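SPCC18.06c protein (Schizosaccharomyces pombe, PDB 2P51) removes poly(A) tails from mRNA as a catalytic 3'-exoribonuclease subunit of the CCR4-NOT complex, releasing 5'-AMP with the help of divalent metal ions. Local coordinates at residues F167-G170 against Y171-Y175. Sequence-based numbering, arbitrary orientation.
With MG (magnesium ion), chain B.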
loop_
_atom_site.group_PDB
_atom_site.type_symbol
_atom_site.label_atom_id
_atom_site.label_comp_id
_atom_site.label_asym_id
_atom_site.label_seq_id
_atom_site.Cartn_x
_atom_site.Cartn_y
_atom_site.Cartn_z
ATOM N N PHE A 167 4.733 -3.041 -3.472
ATOM C CA PHE A 167 5.186 -3.179 -4.864
ATOM C C PHE A 167 5.286 -1.768 -5.446
ATOM O O PHE A 167 4.240 -1.066 -5.526
ATOM C CB PHE A 167 4.212 -4.056 -5.665
ATOM C CG PHE A 167 4.647 -4.245 -7.117
ATOM C CD1 PHE A 167 5.424 -5.335 -7.460
ATOM C CD2 PHE A 167 4.246 -3.331 -8.114
ATOM C CE1 PHE A 167 5.861 -5.556 -8.766
ATOM C CE2 PHE A 167 4.723 -3.494 -9.402
ATOM C CZ PHE A 167 5.515 -4.591 -9.710
ATOM N N HIS A 168 6.472 -1.351 -5.880
ATOM C CA HIS A 168 6.695 -0.034 -6.508
ATOM C C HIS A 168 6.110 1.039 -5.599
ATOM O O HIS A 168 5.152 1.772 -5.912
ATOM C CB HIS A 168 6.077 -0.013 -7.905
ATOM C CG HIS A 168 6.669 0.997 -8.837
ATOM N ND1 HIS A 168 7.248 2.181 -8.425
ATOM C CD2 HIS A 168 6.768 0.990 -10.197
ATOM C CE1 HIS A 168 7.677 2.849 -9.492
ATOM N NE2 HIS A 168 7.386 2.139 -10.592
ATOM N N SER A 169 6.686 1.075 -4.413
ATOM C CA SER A 169 6.011 1.511 -3.216
ATOM C C SER A 169 6.151 2.986 -2.851
ATOM O O SER A 169 5.628 3.347 -1.798
ATOM C CB SER A 169 6.558 0.708 -1.986
ATOM O OG SER A 169 7.956 1.050 -1.906
ATOM N N GLY A 170 6.837 3.848 -3.619
ATOM C CA GLY A 170 7.094 5.226 -3.160
ATOM C C GLY A 170 5.803 5.952 -2.811
ATOM O O GLY A 170 5.668 6.535 -1.724
ATOM N N TYR A 171 4.850 5.980 -3.744
ATOM C CA TYR A 171 3.602 6.686 -3.451
ATOM C C TYR A 171 2.817 5.997 -2.351
ATOM O O TYR A 171 2.267 6.706 -1.486
ATOM C CB TYR A 171 2.691 6.817 -4.708
ATOM C CG TYR A 171 3.100 7.929 -5.646
ATOM C CD1 TYR A 171 4.239 7.817 -6.468
ATOM C CD2 TYR A 171 2.343 9.105 -5.772
ATOM C CE1 TYR A 171 4.610 8.836 -7.349
ATOM C CE2 TYR A 171 2.738 10.106 -6.657
ATOM C CZ TYR A 171 3.850 9.997 -7.445
ATOM O OH TYR A 171 4.235 11.002 -8.320
ATOM N N ASP A 172 2.715 4.680 -2.388
ATOM C CA ASP A 172 1.913 3.939 -1.429
ATOM C C ASP A 172 2.401 4.194 -0.001
ATOM O O ASP A 172 1.621 4.511 0.930
ATOM C CB ASP A 172 1.950 2.464 -1.804
ATOM C CG ASP A 172 1.217 2.079 -3.049
ATOM O OD1 ASP A 172 0.324 2.888 -3.437
ATOM O OD2 ASP A 172 1.494 1.049 -3.708
ATOM N N PHE A 173 3.734 4.086 0.192
ATOM C CA PHE A 173 4.284 4.344 1.534
ATOM C C PHE A 173 4.132 5.831 1.878
ATOM O O PHE A 173 3.873 6.174 3.051
ATOM C CB PHE A 173 5.764 3.981 1.638
ATOM C CG PHE A 173 6.084 2.598 2.149
ATOM C CD1 PHE A 173 5.475 2.099 3.292
ATOM C CD2 PHE A 173 6.978 1.794 1.485
ATOM C CE1 PHE A 173 5.715 0.818 3.824
ATOM C CE2 PHE A 173 7.246 0.541 2.003
ATOM C CZ PHE A 173 6.640 0.031 3.136
ATOM N N ALA A 174 4.316 6.743 0.924
ATOM C CA ALA A 174 4.168 8.175 1.210
ATOM C C ALA A 174 2.752 8.451 1.701
ATOM O O ALA A 174 2.553 9.262 2.640
ATOM C CB ALA A 174 4.548 9.039 0.023
ATOM N N TYR A 175 1.737 7.806 1.102
ATOM C CA TYR A 175 0.354 8.079 1.557
ATOM C C TYR A 175 0.147 7.590 2.981
ATOM O O TYR A 175 -0.586 8.262 3.722
ATOM C CB TYR A 175 -0.654 7.419 0.610
ATOM C CG TYR A 175 -1.046 8.404 -0.491
ATOM C CD1 TYR A 175 -0.667 8.288 -1.811
ATOM C CD2 TYR A 175 -1.823 9.485 -0.104
ATOM C CE1 TYR A 175 -1.048 9.212 -2.796
ATOM C CE2 TYR A 175 -2.193 10.404 -1.049
ATOM C CZ TYR A 175 -1.816 10.282 -2.379
ATOM O OH TYR A 175 -2.232 11.246 -3.255
HETATM MG MG MG B . 0.652 0.276 -5.497
HETATM O O HOH W 1 2.832 -1.098 -2.395
HETATM O O HOH W 2 1.667 -1.503 -5.268
HETATM O O HOH W 3 2.382 0.783 -6.632
HETATM O O HOH W 4 3.510 3.657 -4.965
HETATM O O HOH W 5 -0.112 2.146 -5.926
HETATM O O HOH W 6 -0.290 -0.386 -7.139
#
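Ser169 and Phe173 meet one turn apart where the chain enters helix 170-181. The backbone N of Phe173 gives a nearly straight hydrogen bond to Ser169 O (2.8 Å, 173° at the hydrogen), and the next bond of the turn runs from Ala174 N to Gly170 O at 3.0 Å. Ser169 holds OG between its own N and carbonyl carbon (chi1 62°), which brings that oxygen obliquely to within 3.6 Å of Phe173 CD2 while it hydrogen-bonds to Asp205. The Phe173 ring also meets that of Phe200, and its side chain touches Met50 and Leu269; an alanine here would probably open a gap between these side chains and leave the Ser169 side chain with less to pack against. In this DEDD nuclease fold the loop 167-169 joins strand 163-166 to the helix that carries Asp172, an acidic metal ligand. CG of Asp172 lies beside the backbone N, opposite the carbonyl carbon (chi1 -70°), which carries OD2 to the magnesium, bound at 2.1 Å in a monodentate manner, with Asp51 as the second protein ligand and four waters completing six-fold coordination. OD1 stays 3.3 Å from the magnesium; Thr52 OG1 and a metal-bound water hydrogen-bond to OD1, fixing the carboxylate's rotation. Two other metal waters donate to Phe167 O, the shorter bond being 2.6 Å from water 2, so the loop backbone forms a second shell. Water 4 bridges from His168 O to Asp172 N, a first-turn amide. The Tyr171 ring lies nearly parallel to that of Phe54.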